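Long-range contacts in HhaI Restriction Endonuclease (Haemophilus parahaemolyticus, PDB 6UKG), which probably cuts double-stranded DNA at GCGC sites as a type II restriction endonuclease: residues A[20-25]-A[33-38]; A[195-200]-A[209-214]. One frame throughout, in Å; residues are numbered along the deposited sequence. Where two conformers were deposited one is given.

Contact 1 (A[20-25]-A[33-38]); sequences NKFAKK and SDILFT. With nucleotides of chain B.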
# COMPACT_ATOMS: atom_id res chain seq x y z
N ASN A 20 10.24 -10.43 23.13
CA ASN A 20 9.73 -11.20 21.99
C ASN A 20 8.21 -11.18 21.96
O ASN A 20 7.53 -12.17 22.26
CB ASN A 20 10.26 -12.63 22.03
CG ASN A 20 11.75 -12.68 21.86
OD1 ASN A 20 12.47 -13.11 22.76
ND2 ASN A 20 12.22 -12.26 20.69
N LYS A 21 7.68 -10.03 21.57
CA LYS A 21 6.25 -9.77 21.59
C LYS A 21 5.70 -9.32 20.24
O LYS A 21 4.51 -8.97 20.17
CB LYS A 21 5.91 -8.68 22.62
CG LYS A 21 6.55 -8.86 23.97
CD LYS A 21 6.01 -10.10 24.65
CE LYS A 21 6.86 -10.50 25.84
NZ LYS A 21 7.00 -9.41 26.82
N PHE A 22 6.52 -9.27 19.19
CA PHE A 22 6.14 -8.61 17.94
C PHE A 22 6.30 -9.58 16.78
O PHE A 22 7.31 -10.27 16.68
CB PHE A 22 7.03 -7.40 17.70
CG PHE A 22 7.03 -6.45 18.86
CD1 PHE A 22 6.08 -5.45 18.94
CD2 PHE A 22 7.94 -6.59 19.90
CE1 PHE A 22 6.06 -4.61 20.01
CE2 PHE A 22 7.92 -5.76 20.99
CZ PHE A 22 6.98 -4.76 21.04
N ALA A 23 5.31 -9.60 15.89
CA ALA A 23 5.31 -10.50 14.75
C ALA A 23 4.91 -9.78 13.48
O ALA A 23 3.94 -9.00 13.46
CB ALA A 23 4.33 -11.65 14.99
N LYS A 24 5.63 -10.07 12.40
CA LYS A 24 5.34 -9.49 11.10
C LYS A 24 4.22 -10.28 10.44
O LYS A 24 4.21 -11.51 10.48
CB LYS A 24 6.57 -9.57 10.20
CG LYS A 24 6.44 -8.73 8.92
CD LYS A 24 7.57 -8.96 7.94
CE LYS A 24 7.50 -10.33 7.26
NZ LYS A 24 6.40 -10.48 6.26
N LYS A 25 3.30 -9.58 9.78
CA LYS A 25 2.23 -10.25 9.06
C LYS A 25 2.65 -10.50 7.60
O LYS A 25 3.73 -10.12 7.17
CB LYS A 25 0.94 -9.45 9.23
CG LYS A 25 0.55 -9.21 10.70
CD LYS A 25 0.63 -10.46 11.59
CE LYS A 25 -0.50 -11.46 11.34
NZ LYS A 25 -0.68 -11.93 9.94
N SER A 33 -2.41 -5.12 9.20
CA SER A 33 -1.31 -4.18 9.30
C SER A 33 -0.00 -4.91 9.57
O SER A 33 0.01 -6.11 9.81
CB SER A 33 -1.64 -3.15 10.38
OG SER A 33 -2.83 -2.47 10.01
N ASP A 34 1.11 -4.17 9.54
CA ASP A 34 2.42 -4.77 9.31
C ASP A 34 2.89 -5.63 10.48
O ASP A 34 3.47 -6.70 10.25
CB ASP A 34 3.48 -3.69 9.08
CG ASP A 34 3.22 -2.82 7.87
OD1 ASP A 34 3.65 -1.71 7.85
OD2 ASP A 34 2.51 -3.34 6.88
N ILE A 35 2.73 -5.16 11.72
CA ILE A 35 3.33 -5.78 12.89
C ILE A 35 2.26 -5.87 13.97
O ILE A 35 1.55 -4.90 14.22
CB ILE A 35 4.53 -4.95 13.39
CG1 ILE A 35 5.59 -4.82 12.30
CG2 ILE A 35 5.13 -5.57 14.64
CD1 ILE A 35 6.68 -3.79 12.62
N LEU A 36 2.16 -7.01 14.63
CA LEU A 36 1.22 -7.21 15.72
C LEU A 36 1.98 -7.38 17.03
O LEU A 36 2.92 -8.18 17.11
CB LEU A 36 0.36 -8.44 15.45
CG LEU A 36 -0.65 -8.80 16.54
CD1 LEU A 36 -1.60 -7.67 16.85
CD2 LEU A 36 -1.45 -10.02 16.10
N PHE A 37 1.57 -6.63 18.05
CA PHE A 37 2.05 -6.79 19.41
C PHE A 37 1.14 -7.74 20.17
O PHE A 37 -0.08 -7.57 20.17
CB PHE A 37 2.08 -5.41 20.10
CG PHE A 37 2.27 -5.48 21.59
CD1 PHE A 37 3.45 -5.94 22.13
CD2 PHE A 37 1.26 -5.10 22.45
CE1 PHE A 37 3.60 -6.02 23.51
CE2 PHE A 37 1.41 -5.19 23.80
CZ PHE A 37 2.57 -5.64 24.34
N THR A 38 1.75 -8.74 20.81
CA THR A 38 1.09 -9.72 21.68
C THR A 38 1.16 -9.23 23.13
O THR A 38 2.25 -9.02 23.67
CB THR A 38 1.80 -11.07 21.61
OG1 THR A 38 1.60 -11.66 20.33
CG2 THR A 38 1.28 -12.03 22.65
P DC B 9 1.22 -0.98 4.10
OP1 DC B 9 1.80 -1.32 5.43
OP2 DC B 9 0.46 0.27 3.97
O5' DC B 9 2.37 -0.91 2.99
C5' DC B 9 3.42 -1.86 3.03
C4' DC B 9 4.22 -1.83 1.76
O4' DC B 9 3.41 -2.20 0.62
C3' DC B 9 4.78 -0.48 1.35
O3' DC B 9 5.92 -0.12 2.14
C2' DC B 9 5.10 -0.73 -0.12
C1' DC B 9 3.91 -1.60 -0.55
N1 DC B 9 2.84 -0.79 -1.20
C2 DC B 9 2.93 -0.56 -2.56
O2 DC B 9 3.85 -1.10 -3.19
N3 DC B 9 2.03 0.23 -3.16
C4 DC B 9 1.06 0.79 -2.45
N4 DC B 9 0.20 1.58 -3.09
C5 DC B 9 0.95 0.59 -1.05
C6 DC B 9 1.87 -0.18 -0.46
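F22 and F37 meet across the antiparallel hairpin of strands 22-24 and 35-37 as a non-hydrogen-bonded pair. Their rings are turned obliquely, with planes 37° apart and centroids 5.5 Å apart. F22 CE1 touches F37 CD1 at 3.6 Å. F37 has its CG anti to the backbone N (chi1 168°), which lays its ring alongside K21. K21 CB sits 3.6 Å from F37 CE1 and also lies over one face of the F22 ring, toward the rim. I35 joins the same face of the sheet. Its CG2 approaches F22 CB at 4.0 Å and lies near the plane of the F22 ring, at the edge. Helix 3-18 packs on this apolar side, with L14 on F22 and V11 on I35.

The backbones pair between A23 and L36, each bonding the other through N-H and O. L36 N reaches A23 O at 2.9 Å. Beyond this pair, T38 N bonds K21 O at 2.8 Å and 171°, and K25 N bonds D34 O. K24 bends at its last two torsions, and its NZ returns to K25 O at 2.8 Å.

D34 stands just before the second strand, with its side chain directed away from the first. Its OD2 lies 2.6 Å from OP1 of DC9 of chain B. Its OD1 accepts a hydrogen bond from A47 N, and its backbone N bonds E46. D34 before its strand and E46 on the next strand are consistent with the acidic positions of a PD-(D/E)xK nuclease core. The apolar side chains thus seat the hairpin on helix 3-18. Separately, A47 N and E46 fix D34 in place beside the phosphate.

Contact 2 (A[195-200]-A[209-214]); sequences NIHDKR and LIKENN. With SO4 (sulfate ion), chain H; nucleotides of chain C.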
# COMPACT_ATOMS: atom_id res chain seq x y z
N ASN A 195 16.10 -16.41 -21.57
CA ASN A 195 16.16 -15.47 -20.46
C ASN A 195 14.88 -14.66 -20.46
O ASN A 195 14.79 -13.59 -21.07
CB ASN A 195 17.39 -14.58 -20.59
CG ASN A 195 18.68 -15.38 -20.67
OD1 ASN A 195 19.27 -15.53 -21.75
ND2 ASN A 195 19.10 -15.92 -19.54
N ILE A 196 13.87 -15.17 -19.76
CA ILE A 196 12.53 -14.59 -19.80
C ILE A 196 12.06 -14.09 -18.43
O ILE A 196 10.87 -13.83 -18.25
CB ILE A 196 11.51 -15.55 -20.47
CG1 ILE A 196 11.42 -16.88 -19.73
CG2 ILE A 196 11.89 -15.78 -21.93
CD1 ILE A 196 10.37 -17.83 -20.32
N HIS A 197 12.98 -13.91 -17.48
CA HIS A 197 12.60 -13.33 -16.19
C HIS A 197 12.08 -11.92 -16.40
O HIS A 197 12.71 -11.11 -17.10
CB HIS A 197 13.83 -13.28 -15.28
CG HIS A 197 13.58 -12.64 -13.96
ND1 HIS A 197 14.50 -11.80 -13.35
CD2 HIS A 197 12.53 -12.71 -13.11
CE1 HIS A 197 14.02 -11.39 -12.19
NE2 HIS A 197 12.82 -11.92 -12.03
N ASP A 198 10.95 -11.62 -15.79
CA ASP A 198 10.30 -10.32 -15.89
C ASP A 198 9.84 -10.00 -17.31
O ASP A 198 9.56 -8.84 -17.63
CB ASP A 198 11.15 -9.19 -15.31
CG ASP A 198 11.24 -9.24 -13.80
OD1 ASP A 198 10.45 -9.91 -13.22
OD2 ASP A 198 12.18 -8.53 -13.20
N LYS A 199 9.72 -11.00 -18.18
CA LYS A 199 9.23 -10.76 -19.53
C LYS A 199 7.73 -10.54 -19.53
O LYS A 199 6.98 -11.22 -18.83
CB LYS A 199 9.57 -11.95 -20.42
CG LYS A 199 9.16 -11.75 -21.87
CD LYS A 199 10.01 -12.59 -22.80
CE LYS A 199 11.36 -11.94 -23.06
NZ LYS A 199 11.28 -10.93 -24.17
N ARG A 200 7.29 -9.57 -20.33
CA ARG A 200 5.88 -9.27 -20.53
C ARG A 200 5.47 -9.66 -21.94
O ARG A 200 6.10 -9.23 -22.91
CB ARG A 200 5.62 -7.78 -20.32
CG ARG A 200 5.75 -7.35 -18.88
CD ARG A 200 5.96 -5.85 -18.75
NE ARG A 200 6.14 -5.45 -17.35
CZ ARG A 200 5.15 -5.09 -16.53
NH1 ARG A 200 3.89 -5.08 -16.95
NH2 ARG A 200 5.43 -4.75 -15.28
N LEU A 209 2.93 -11.72 -17.21
CA LEU A 209 4.22 -11.36 -16.66
C LEU A 209 4.87 -12.64 -16.14
O LEU A 209 4.27 -13.38 -15.36
CB LEU A 209 4.06 -10.35 -15.52
CG LEU A 209 5.31 -9.96 -14.74
CD1 LEU A 209 6.34 -9.27 -15.61
CD2 LEU A 209 4.94 -9.07 -13.54
N ILE A 210 6.09 -12.90 -16.59
CA ILE A 210 6.80 -14.11 -16.22
C ILE A 210 7.80 -13.76 -15.13
O ILE A 210 8.68 -12.92 -15.32
CB ILE A 210 7.48 -14.72 -17.45
CG1 ILE A 210 6.44 -14.98 -18.56
CG2 ILE A 210 8.22 -15.98 -17.07
CD1 ILE A 210 7.03 -15.43 -19.88
N LYS A 211 7.66 -14.40 -13.97
CA LYS A 211 8.54 -14.21 -12.83
C LYS A 211 9.37 -15.48 -12.61
O LYS A 211 8.90 -16.59 -12.84
CB LYS A 211 7.74 -13.89 -11.57
CG LYS A 211 6.89 -12.63 -11.67
CD LYS A 211 7.75 -11.40 -11.78
CE LYS A 211 8.57 -11.18 -10.54
NZ LYS A 211 9.26 -9.88 -10.56
N GLU A 212 10.60 -15.32 -12.16
CA GLU A 212 11.45 -16.47 -11.88
C GLU A 212 11.57 -16.64 -10.38
O GLU A 212 12.02 -15.73 -9.68
CB GLU A 212 12.82 -16.32 -12.52
CG GLU A 212 13.61 -17.60 -12.45
CD GLU A 212 14.51 -17.76 -13.63
OE1 GLU A 212 15.02 -16.73 -14.10
OE2 GLU A 212 14.70 -18.91 -14.09
N ASN A 213 11.17 -17.82 -9.89
CA ASN A 213 11.30 -18.17 -8.48
C ASN A 213 11.62 -19.66 -8.36
O ASN A 213 11.07 -20.49 -9.09
CB ASN A 213 10.02 -17.85 -7.71
N ASN A 214 12.52 -19.98 -7.42
CA ASN A 214 13.00 -21.33 -7.21
C ASN A 214 13.91 -21.77 -8.36
O ASN A 214 15.03 -21.27 -8.49
CB ASN A 214 11.84 -22.31 -7.02
S SO4 H . 16.79 -16.35 -16.78
O1 SO4 H . 17.07 -16.51 -15.36
O2 SO4 H . 17.66 -15.30 -17.32
O3 SO4 H . 15.40 -15.98 -16.97
O4 SO4 H . 17.06 -17.61 -17.47
P DC C 7 1.55 -4.16 -13.58
OP1 DC C 7 2.51 -3.81 -14.64
OP2 DC C 7 0.16 -4.52 -13.96
O5' DC C 7 2.12 -5.34 -12.69
C5' DC C 7 3.50 -5.38 -12.36
C4' DC C 7 3.70 -5.95 -10.99
O4' DC C 7 3.17 -5.03 -9.99
C3' DC C 7 3.01 -7.28 -10.70
O3' DC C 7 3.87 -8.01 -9.82
C2' DC C 7 1.70 -6.85 -10.06
C1' DC C 7 2.17 -5.68 -9.22
N1 DC C 7 1.13 -4.68 -8.87
C2 DC C 7 1.21 -4.10 -7.60
O2 DC C 7 2.13 -4.45 -6.85
N3 DC C 7 0.28 -3.19 -7.25
C4 DC C 7 -0.65 -2.82 -8.12
N4 DC C 7 -1.55 -1.91 -7.73
C5 DC C 7 -0.74 -3.39 -9.42
C6 DC C 7 0.18 -4.31 -9.75
P DG C 8 3.62 -9.54 -9.43
OP1 DG C 8 4.95 -10.17 -9.50
OP2 DG C 8 2.48 -10.11 -10.20
O5' DG C 8 3.17 -9.47 -7.88
C5' DG C 8 4.14 -9.19 -6.86
C4' DG C 8 3.62 -9.51 -5.47
O4' DG C 8 2.62 -8.55 -5.07
C3' DG C 8 2.93 -10.85 -5.32
O3' DG C 8 3.18 -11.34 -4.00
C2' DG C 8 1.46 -10.54 -5.57
C1' DG C 8 1.32 -9.18 -4.95
N9 DG C 8 0.39 -8.29 -5.60
C8 DG C 8 0.24 -8.07 -6.96
N7 DG C 8 -0.61 -7.13 -7.25
C5 DG C 8 -1.01 -6.65 -6.01
C6 DG C 8 -1.92 -5.62 -5.70
O6 DG C 8 -2.53 -4.88 -6.45
N1 DG C 8 -2.07 -5.48 -4.32
C2 DG C 8 -1.46 -6.24 -3.38
N2 DG C 8 -1.75 -5.98 -2.09
N3 DG C 8 -0.59 -7.20 -3.65
C4 DG C 8 -0.42 -7.36 -4.99
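A type II beta turn, I196 to K199, leads here into edge strand 200-203, which forms a hairpin with strand 206-213. I210 meets the turn through both backbone and side chain. Its N bonds K199 O at 2.9 Å. Its O takes a weak bond from D198 N at 2.7 Å. Its CD1 meets I196 CD1, while its CB and CG2 lie against I196 O.

K211 bends twice along its chain, and NZ forms a salt bridge to D198 OD1 at 2.9 Å. It arrives on the syn side of the carboxylate. D198 CG also lies over one face of the H197 ring, toward the rim. H197 crosses E212 at about a right angle, with its CD2 3.4 Å from E212 N.

R200 extends from CG to NE, past L209. L209 CD1 lies over one face of the guanidinium. The in-plane edge grips DNA: NH1 and NH2 bond OP1 of DC7 of chain C at 3.0 and 3.1 Å. L209 CD2 packs on the sugar of the same nucleotide. At the far end, a sulfate takes a bond from N195 ND2 at 2.7 Å and others from H197 N and Y217 OH.

Strand 206-213 pairs on its other side with strand 216-221. Y217 of that strand and L190 of strand 189-191 pack against both I196 and I210.

How the contacts relate
The two contacts follow one another along the chain and neither nest nor cross. After helix 3-18, contact 1 closes the loop 26-32 and makes the first hairpin. That hairpin forms one side of the mixed sheet, next to strand 43-47. The chain then builds the other strands of that sheet and most of the five-stranded antiparallel sheet. It next enters the separate four-stranded sheet, where contact 2 brings the turn before strand 200-203 back onto strand 206-213, enclosing residues 201-208. The centres of contact 1 and contact 2 lie about 32 Å apart, and the nearest atoms of contact 1 and contact 2 about 16 Å apart. Both approach DNA phosphates, contact 1 on chain B and contact 2 on chain C.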